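Local coordinates for protein cyanophycinase-like exopeptidase (actinobacterium SCGC AAA027-L06, PDB 6NQC) that probably hydrolyses peptide bonds as a serine exopeptidase of family S51, the family of cyanophycinase, at residues L26-S31 and D230-V235; A37-E42 and D85-E90; E42-E47 and V224-T229. All coordinates share one frame; numbering follows the deposited sequence.

Contact 1 (L26-S31 and D230-V235); sequences LGLVGS and DHWQVV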
loop_
_atom_site.group_PDB
_atom_site.type_symbol
_atom_site.label_atom_id
_atom_site.label_comp_id
_atom_site.label_asym_id
_atom_site.label_seq_id
_atom_site.Cartn_x
_atom_site.Cartn_y
_atom_site.Cartn_z
ATOM N N LEU A 26 1.086 -1.108 9.047
ATOM C CA LEU A 26 1.504 -0.843 7.674
ATOM C C LEU A 26 1.499 -2.159 6.908
ATOM O O LEU A 26 2.262 -3.079 7.242
ATOM C CB LEU A 26 2.894 -0.210 7.644
ATOM C CG LEU A 26 3.336 0.369 6.292
ATOM C CD1 LEU A 26 2.366 1.370 5.779
ATOM C CD2 LEU A 26 4.695 1.020 6.523
ATOM N N GLY A 27 0.684 -2.229 5.861
ATOM C CA GLY A 27 0.546 -3.419 5.042
ATOM C C GLY A 27 1.090 -3.220 3.630
ATOM O O GLY A 27 0.732 -2.271 2.934
ATOM N N LEU A 28 1.928 -4.157 3.215
ATOM C CA LEU A 28 2.445 -4.239 1.844
ATOM C C LEU A 28 1.884 -5.484 1.178
ATOM O O LEU A 28 2.164 -6.611 1.617
ATOM C CB LEU A 28 3.978 -4.278 1.862
ATOM C CG LEU A 28 4.659 -3.289 2.805
ATOM C CD1 LEU A 28 6.143 -3.528 2.891
ATOM C CD2 LEU A 28 4.353 -1.882 2.338
ATOM N N VAL A 29 1.074 -5.303 0.125
ATOM C CA VAL A 29 0.331 -6.401 -0.485
ATOM C C VAL A 29 0.804 -6.605 -1.915
ATOM O O VAL A 29 0.892 -5.654 -2.689
ATOM C CB VAL A 29 -1.174 -6.131 -0.435
ATOM C CG1 VAL A 29 -1.982 -7.284 -0.981
ATOM C CG2 VAL A 29 -1.606 -5.885 1.061
ATOM N N GLY A 30 1.074 -7.856 -2.272
ATOM C CA GLY A 30 1.588 -8.154 -3.607
ATOM C C GLY A 30 0.544 -8.174 -4.713
ATOM O O GLY A 30 0.853 -7.863 -5.875
ATOM N N SER A 31 -0.690 -8.515 -4.377
ATOM C CA SER A 31 -1.853 -8.495 -5.277
ATOM C C SER A 31 -3.054 -8.896 -4.419
ATOM O O SER A 31 -2.891 -9.391 -3.300
ATOM C CB SER A 31 -1.743 -9.435 -6.492
ATOM O OG SER A 31 -2.051 -10.782 -6.155
ATOM N N ASP A 230 7.775 -3.839 15.898
ATOM C CA ASP A 230 8.769 -3.374 14.940
ATOM C C ASP A 230 9.209 -4.433 13.940
ATOM O O ASP A 230 10.131 -4.182 13.156
ATOM C CB ASP A 230 10.026 -2.839 15.670
ATOM C CG ASP A 230 9.899 -1.368 16.048
ATOM O OD1 ASP A 230 9.363 -0.585 15.231
ATOM O OD2 ASP A 230 10.324 -1.000 17.169
ATOM N N HIS A 231 8.618 -5.609 13.970
ATOM C CA HIS A 231 8.933 -6.641 12.999
ATOM C C HIS A 231 7.819 -6.732 11.966
ATOM O O HIS A 231 6.717 -6.222 12.133
ATOM C CB HIS A 231 9.137 -8.008 13.670
ATOM C CG HIS A 231 7.907 -8.531 14.328
ATOM N ND1 HIS A 231 7.440 -8.032 15.524
ATOM C CD2 HIS A 231 7.037 -9.501 13.952
ATOM C CE1 HIS A 231 6.328 -8.671 15.857
ATOM N NE2 HIS A 231 6.063 -9.570 14.921
ATOM N N TRP A 232 8.134 -7.392 10.874
ATOM C CA TRP A 232 7.230 -7.578 9.761
ATOM C C TRP A 232 6.831 -9.039 9.689
ATOM O O TRP A 232 7.674 -9.931 9.794
ATOM C CB TRP A 232 7.916 -7.209 8.459
ATOM C CG TRP A 232 8.265 -5.770 8.301
ATOM C CD1 TRP A 232 9.363 -5.138 8.764
ATOM C CD2 TRP A 232 7.483 -4.789 7.614
ATOM N NE1 TRP A 232 9.333 -3.815 8.403
ATOM C CE2 TRP A 232 8.176 -3.576 7.704
ATOM C CE3 TRP A 232 6.250 -4.825 6.943
ATOM C CZ2 TRP A 232 7.699 -2.404 7.128
ATOM C CZ3 TRP A 232 5.760 -3.654 6.406
ATOM C CH2 TRP A 232 6.492 -2.461 6.492
ATOM N N GLN A 233 5.570 -9.280 9.437
ATOM C CA GLN A 233 5.051 -10.639 9.409
ATOM C C GLN A 233 4.349 -10.902 8.092
ATOM O O GLN A 233 3.657 -10.030 7.558
ATOM C CB GLN A 233 4.110 -10.865 10.583
ATOM C CG GLN A 233 3.956 -12.336 10.935
ATOM C CD GLN A 233 2.977 -12.550 12.060
ATOM O OE1 GLN A 233 2.845 -11.710 12.958
ATOM N NE2 GLN A 233 2.275 -13.669 12.016
ATOM N N VAL A 234 4.581 -12.095 7.562
ATOM C CA VAL A 234 4.060 -12.520 6.278
ATOM C C VAL A 234 2.648 -13.031 6.500
ATOM O O VAL A 234 2.377 -13.701 7.507
ATOM C CB VAL A 234 4.932 -13.624 5.657
ATOM C CG1 VAL A 234 4.322 -14.107 4.318
ATOM C CG2 VAL A 234 6.342 -13.179 5.471
ATOM N N VAL A 235 1.755 -12.714 5.565
ATOM C CA VAL A 235 0.358 -13.127 5.595
ATOM C C VAL A 235 -0.045 -13.565 4.188
ATOM O O VAL A 235 0.427 -13.022 3.182
ATOM C CB VAL A 235 -0.559 -11.986 6.097
ATOM C CG1 VAL A 235 -2.022 -12.421 6.050
ATOM C CG2 VAL A 235 -0.180 -11.545 7.512
#
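The six-membered ring of W232 lies obliquely against L26 and L28, reaching across the intervening strand 221-225, so a single indole makes the whole contact. Strands 26-29 and 232-236 are not hydrogen-bonded to each other; L26 and W232 are 9.1 Å apart from CA to CA, the spacing of next-but-one strands, and both strands run antiparallel to strand 221-225. The tight part is at CZ3 and CH2, the far end of the indole. L28 CD1 is 3.5 Å from W232 CZ3, the two side chains crossing at about a right angle, while L26 CD2 comes to 3.9 Å from W232 CH2. L26 O lies 3.6 Å from W232 CZ3, and this carbonyl also takes a backbone hydrogen bond from K225. W232 holds CG anti to its carbonyl carbon (chi1 -66°), which carries the ring across the middle strand toward the leucines. All three touching residues are buried. Toward the loop before W232 the contact gives way to solvent: H231 is partly exposed, D230 exposed, and neither meets 26-31. L223 and K225 of the middle strand touch W232, and F259 meets its ring at about 35°. On the other side of 26-29, G27 and V29 bond to strand 149-153, which leads into a probable nucleophile elbow; V29 and V235 pack on F41 of helix 39-51.

Contact 2 (A37-E42 and D85-E90); sequences ALAEFE and DRLGYE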
loop_
_atom_site.group_PDB
_atom_site.type_symbol
_atom_site.label_atom_id
_atom_site.label_comp_id
_atom_site.label_asym_id
_atom_site.label_seq_id
_atom_site.Cartn_x
_atom_site.Cartn_y
_atom_site.Cartn_z
ATOM N N ALA A 37 -9.718 -13.903 -0.201
ATOM C CA ALA A 37 -8.510 -14.541 0.308
ATOM C C ALA A 37 -7.712 -13.636 1.247
ATOM O O ALA A 37 -6.970 -14.143 2.101
ATOM C CB ALA A 37 -7.623 -14.979 -0.870
ATOM N N LEU A 38 -7.835 -12.316 1.100
ATOM C CA LEU A 38 -7.186 -11.354 1.986
ATOM C C LEU A 38 -8.191 -10.618 2.860
ATOM O O LEU A 38 -7.871 -9.592 3.470
ATOM C CB LEU A 38 -6.351 -10.361 1.176
ATOM C CG LEU A 38 -5.099 -10.950 0.532
ATOM C CD1 LEU A 38 -4.330 -9.842 -0.186
ATOM C CD2 LEU A 38 -4.240 -11.624 1.568
ATOM N N ALA A 39 -9.401 -11.157 2.970
ATOM C CA ALA A 39 -10.445 -10.528 3.761
ATOM C C ALA A 39 -10.085 -10.482 5.232
ATOM O O ALA A 39 -10.306 -9.456 5.882
ATOM C CB ALA A 39 -11.779 -11.256 3.541
ATOM N N GLU A 40 -9.546 -11.571 5.797
ATOM C CA GLU A 40 -9.212 -11.514 7.206
ATOM C C GLU A 40 -8.000 -10.620 7.451
ATOM O O GLU A 40 -7.920 -9.963 8.501
ATOM C CB GLU A 40 -8.954 -12.904 7.777
ATOM C CG GLU A 40 -8.656 -12.887 9.310
ATOM C CD GLU A 40 -9.593 -11.961 10.128
ATOM O OE1 GLU A 40 -9.082 -11.008 10.786
ATOM O OE2 GLU A 40 -10.824 -12.194 10.118
ATOM N N PHE A 41 -7.061 -10.568 6.514
ATOM C CA PHE A 41 -5.973 -9.597 6.635
ATOM C C PHE A 41 -6.510 -8.170 6.682
ATOM O O PHE A 41 -6.114 -7.376 7.562
ATOM C CB PHE A 41 -4.993 -9.749 5.475
ATOM C CG PHE A 41 -3.911 -8.706 5.473
ATOM C CD1 PHE A 41 -3.034 -8.603 6.552
ATOM C CD2 PHE A 41 -3.785 -7.829 4.421
ATOM C CE1 PHE A 41 -2.052 -7.624 6.567
ATOM C CE2 PHE A 41 -2.799 -6.877 4.404
ATOM C CZ PHE A 41 -1.938 -6.764 5.490
ATOM N N GLU A 42 -7.390 -7.809 5.724
ATOM C CA GLU A 42 -7.889 -6.435 5.670
ATOM C C GLU A 42 -8.704 -6.119 6.937
ATOM O O GLU A 42 -8.597 -5.016 7.504
ATOM C CB GLU A 42 -8.721 -6.205 4.401
ATOM C CG GLU A 42 -7.813 -6.119 3.129
ATOM C CD GLU A 42 -8.516 -6.170 1.786
ATOM O OE1 GLU A 42 -9.771 -6.031 1.723
ATOM O OE2 GLU A 42 -7.791 -6.311 0.777
ATOM N N ASP A 85 -18.554 -4.606 2.989
ATOM C CA ASP A 85 -19.807 -5.205 3.451
ATOM C C ASP A 85 -19.588 -6.597 4.045
ATOM O O ASP A 85 -20.153 -6.934 5.090
ATOM C CB ASP A 85 -20.805 -5.281 2.290
ATOM C CG ASP A 85 -21.347 -3.902 1.888
ATOM O OD1 ASP A 85 -21.174 -2.933 2.670
ATOM O OD2 ASP A 85 -21.928 -3.796 0.787
ATOM N N ARG A 86 -18.773 -7.424 3.395
ATOM C CA ARG A 86 -18.488 -8.740 3.948
ATOM C C ARG A 86 -17.824 -8.643 5.313
ATOM O O ARG A 86 -18.040 -9.496 6.167
ATOM C CB ARG A 86 -17.589 -9.544 2.994
ATOM C CG ARG A 86 -18.256 -9.919 1.674
ATOM C CD ARG A 86 -17.470 -10.993 0.914
ATOM N NE ARG A 86 -16.238 -10.465 0.354
ATOM C CZ ARG A 86 -16.155 -9.869 -0.831
ATOM N NH1 ARG A 86 -17.233 -9.745 -1.587
ATOM N NH2 ARG A 86 -14.987 -9.406 -1.251
ATOM N N LEU A 87 -16.964 -7.633 5.521
ATOM C CA LEU A 87 -16.242 -7.562 6.782
ATOM C C LEU A 87 -17.052 -6.875 7.884
ATOM O O LEU A 87 -16.725 -7.034 9.059
ATOM C CB LEU A 87 -14.916 -6.815 6.610
ATOM C CG LEU A 87 -14.029 -7.385 5.522
ATOM C CD1 LEU A 87 -12.701 -6.619 5.420
ATOM C CD2 LEU A 87 -13.744 -8.835 5.805
ATOM N N GLY A 88 -18.067 -6.090 7.520
ATOM C CA GLY A 88 -18.872 -5.407 8.515
ATOM C C GLY A 88 -18.486 -3.990 8.840
ATOM O O GLY A 88 -18.840 -3.513 9.919
ATOM N N TYR A 89 -17.802 -3.277 7.945
ATOM C CA TYR A 89 -17.433 -1.886 8.164
ATOM C C TYR A 89 -17.851 -1.033 6.979
ATOM O O TYR A 89 -17.856 -1.490 5.823
ATOM C CB TYR A 89 -15.906 -1.759 8.396
ATOM C CG TYR A 89 -15.427 -2.665 9.497
ATOM C CD1 TYR A 89 -15.531 -2.294 10.837
ATOM C CD2 TYR A 89 -14.912 -3.914 9.211
ATOM C CE1 TYR A 89 -15.117 -3.152 11.848
ATOM C CE2 TYR A 89 -14.484 -4.753 10.195
ATOM C CZ TYR A 89 -14.599 -4.383 11.510
ATOM O OH TYR A 89 -14.172 -5.250 12.479
ATOM N N GLU A 90 -18.234 0.206 7.289
ATOM C CA GLU A 90 -18.562 1.174 6.262
ATOM C C GLU A 90 -17.321 1.515 5.424
ATOM O O GLU A 90 -16.241 1.783 5.959
ATOM C CB GLU A 90 -19.095 2.438 6.916
ATOM C CG GLU A 90 -19.683 3.407 5.926
ATOM C CD GLU A 90 -20.080 4.697 6.569
ATOM O OE1 GLU A 90 -19.717 4.892 7.752
ATOM O OE2 GLU A 90 -20.738 5.516 5.886
#
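This is apolar packing between two helix ends, partly buried at the periphery of the chain: L87, in the last turn of helix 70-87, lies over the first turn of helix 39-51 at A39 and E42. The branched end of L87 fits around the carbonyl of A39, with CD2 3.5 Å and CD1 3.7 Å from A39 O. Each methyl also has a carbon neighbour, CD2 at 3.9 Å from A39 CB and CD1 at 4.1 Å from E42 CB. E42 offers only the base of its side chain to L87. The chain runs on extended beyond CG (chi2 168°) and takes the carboxylate to other partners, OE1 to Q83 NE2 and OE2 to Y34 N. Q83 uses its other amide atom, OE1, to accept from R86 NH2, and so bridges E42 and R86, whose nearest charged atoms, E42 OE1 and R86 NH2, stay 6.9 Å apart. L38 occupies the N-cap of helix 39-51 and its O receives E42 N. At the other helix end G88, with positive phi, is the C-prime residue of a Schellman motif that turns the chain toward strand 90-93. Helix 70-87 thus ends as the connection of a beta-alpha-beta crossover between the parallel neighbours 57-61 and 90-93.

Contact 3 (E42-E47 and V224-T229); sequences EKSLIE and VKRSGT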
loop_
_atom_site.group_PDB
_atom_site.type_symbol
_atom_site.label_atom_id
_atom_site.label_comp_id
_atom_site.label_asym_id
_atom_site.label_seq_id
_atom_site.Cartn_x
_atom_site.Cartn_y
_atom_site.Cartn_z
ATOM N N GLU A 42 -7.390 -7.809 5.724
ATOM C CA GLU A 42 -7.889 -6.435 5.670
ATOM C C GLU A 42 -8.704 -6.119 6.937
ATOM O O GLU A 42 -8.597 -5.016 7.504
ATOM C CB GLU A 42 -8.721 -6.205 4.401
ATOM C CG GLU A 42 -7.813 -6.119 3.129
ATOM C CD GLU A 42 -8.516 -6.170 1.786
ATOM O OE1 GLU A 42 -9.771 -6.031 1.723
ATOM O OE2 GLU A 42 -7.791 -6.311 0.777
ATOM N N LYS A 43 -9.514 -7.083 7.400
ATOM C CA LYS A 43 -10.254 -6.895 8.650
ATOM C C LYS A 43 -9.325 -6.614 9.817
ATOM O O LYS A 43 -9.600 -5.728 10.641
ATOM C CB LYS A 43 -11.117 -8.107 8.954
ATOM C CG LYS A 43 -12.088 -7.851 10.094
ATOM C CD LYS A 43 -12.989 -9.070 10.383
ATOM C CE LYS A 43 -13.495 -9.002 11.840
ATOM N NZ LYS A 43 -14.843 -9.597 12.031
ATOM N N SER A 44 -8.249 -7.398 9.954
ATOM C CA SER A 44 -7.313 -7.183 11.055
ATOM C C SER A 44 -6.716 -5.776 11.029
ATOM O O SER A 44 -6.447 -5.190 12.082
ATOM C CB SER A 44 -6.198 -8.239 11.008
ATOM O OG SER A 44 -5.317 -8.072 9.888
ATOM N N LEU A 45 -6.449 -5.235 9.831
ATOM C CA LEU A 45 -5.943 -3.873 9.724
ATOM C C LEU A 45 -6.977 -2.867 10.206
ATOM O O LEU A 45 -6.622 -1.846 10.820
ATOM C CB LEU A 45 -5.575 -3.563 8.273
ATOM C CG LEU A 45 -4.382 -4.293 7.670
ATOM C CD1 LEU A 45 -4.217 -3.951 6.168
ATOM C CD2 LEU A 45 -3.130 -3.913 8.431
ATOM N N ILE A 46 -8.262 -3.119 9.911
ATOM C CA ILE A 46 -9.307 -2.224 10.388
ATOM C C ILE A 46 -9.402 -2.302 11.900
ATOM O O ILE A 46 -9.506 -1.273 12.592
ATOM C CB ILE A 46 -10.656 -2.562 9.744
ATOM C CG1 ILE A 46 -10.578 -2.300 8.260
ATOM C CG2 ILE A 46 -11.781 -1.763 10.410
ATOM C CD1 ILE A 46 -11.647 -3.020 7.470
ATOM N N GLU A 47 -9.321 -3.525 12.431
ATOM C CA GLU A 47 -9.325 -3.734 13.879
ATOM C C GLU A 47 -8.149 -3.039 14.555
ATOM O O GLU A 47 -8.311 -2.447 15.619
ATOM C CB GLU A 47 -9.298 -5.233 14.161
ATOM C CG GLU A 47 -10.580 -5.927 13.801
ATOM C CD GLU A 47 -10.502 -7.442 13.998
ATOM O OE1 GLU A 47 -9.411 -8.033 13.836
ATOM O OE2 GLU A 47 -11.548 -8.030 14.326
ATOM N N VAL A 224 3.194 -7.329 6.847
ATOM C CA VAL A 224 2.574 -6.349 7.713
ATOM C C VAL A 224 3.475 -6.083 8.901
ATOM O O VAL A 224 4.042 -7.015 9.493
ATOM C CB VAL A 224 1.177 -6.801 8.192
ATOM C CG1 VAL A 224 1.295 -8.061 9.020
ATOM C CG2 VAL A 224 0.515 -5.694 8.979
ATOM N N LYS A 225 3.590 -4.814 9.261
ATOM C CA LYS A 225 4.217 -4.407 10.518
ATOM C C LYS A 225 3.073 -3.894 11.391
ATOM O O LYS A 225 2.524 -2.824 11.133
ATOM C CB LYS A 225 5.286 -3.335 10.346
ATOM C CG LYS A 225 5.905 -2.879 11.710
ATOM C CD LYS A 225 6.772 -1.640 11.586
ATOM C CE LYS A 225 8.132 -1.944 11.001
ATOM N NZ LYS A 225 8.999 -0.693 10.884
ATOM N N ARG A 226 2.703 -4.653 12.412
ATOM C CA ARG A 226 1.545 -4.270 13.206
ATOM C C ARG A 226 1.859 -3.105 14.141
ATOM O O ARG A 226 2.976 -2.951 14.621
ATOM C CB ARG A 226 1.042 -5.474 14.005
ATOM C CG ARG A 226 0.685 -6.669 13.190
ATOM C CD ARG A 226 -0.756 -6.675 12.848
ATOM N NE ARG A 226 -1.087 -7.835 12.016
ATOM C CZ ARG A 226 -2.180 -7.901 11.257
ATOM N NH1 ARG A 226 -3.034 -6.884 11.286
ATOM N NH2 ARG A 226 -2.428 -8.980 10.501
ATOM N N SER A 227 0.855 -2.242 14.345
ATOM C CA SER A 227 0.933 -1.172 15.313
ATOM C C SER A 227 1.427 -1.706 16.650
ATOM O O SER A 227 0.941 -2.728 17.135
ATOM C CB SER A 227 -0.434 -0.522 15.500
ATOM O OG SER A 227 -0.289 0.658 16.272
ATOM N N GLY A 228 2.415 -1.035 17.215
ATOM C CA GLY A 228 3.018 -1.475 18.450
ATOM C C GLY A 228 4.085 -2.526 18.325
ATOM O O GLY A 228 4.549 -3.021 19.350
ATOM N N THR A 229 4.471 -2.912 17.109
ATOM C CA THR A 229 5.555 -3.859 16.906
ATOM C C THR A 229 6.572 -3.248 15.954
ATOM O O THR A 229 6.276 -2.283 15.241
ATOM C CB THR A 229 5.059 -5.198 16.331
ATOM O OG1 THR A 229 4.780 -5.051 14.929
ATOM C CG2 THR A 229 3.819 -5.675 17.037
#
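The guanidinium of R226 presents its edge to S44 and one face to V224 and F41. S44 OG lies in the plane at the NH1/NH2 end, and L45 N is also near the plane; V224 CG2 sits 4.0 Å above the face, displaced from the centre of the group, and the F41 side chain touches R226 from the same side. NH1 and NH2 both donate to S44 OG, at 2.9 Å from NH1 and 3.1 Å from NH2. Sharing one acceptor bends both bonds, with N-H...O angles of 146° and 138°. A bend at chi2 (-93°) helps bring the arginine end to the helix. Beneath this polar grip, L45 CD2 meets V224 CG2 at 4.1 Å, the two side chains running alongside in opposite senses. R226 O accepts from both T229 N and T229 OG1, closing the type II turn 226-229. S44 OG is also bonded to F41 O, one helical turn back, so it gives its proton there and accepts from R226. NH1 also forms a salt bridge to D48 OD2. Two partners on one helix hold the guanidinium against rotation, and the D48 carboxylate, with E47 OE1 about 7.0 Å from R226 NH1, would be expected to favour its positive charge.

Helix 39-51 is common to contacts 2 and 3, which share E42 and lie about 13 Å apart between centres; the centre of contact 1 is about 9 Å from that of contact 3 and about 16 Å from that of contact 2. Along the chain 26-31 comes first and its partner 230-235 last, so contact 1 spans both others, while 37-42 with 85-90 and 42-47 with 224-229 interleave. The strands of contact 1 flank strand 221-225, which carries V224 of contact 3 and pairs V224 with Q233. F41 of contact 2 packs on V224. Contacts 1 and 3 tie N-terminal strand 26-29 and helix 39-51 to the C-terminal antiparallel strands of one mixed sheet; contact 2 packs two helices together at the outer side.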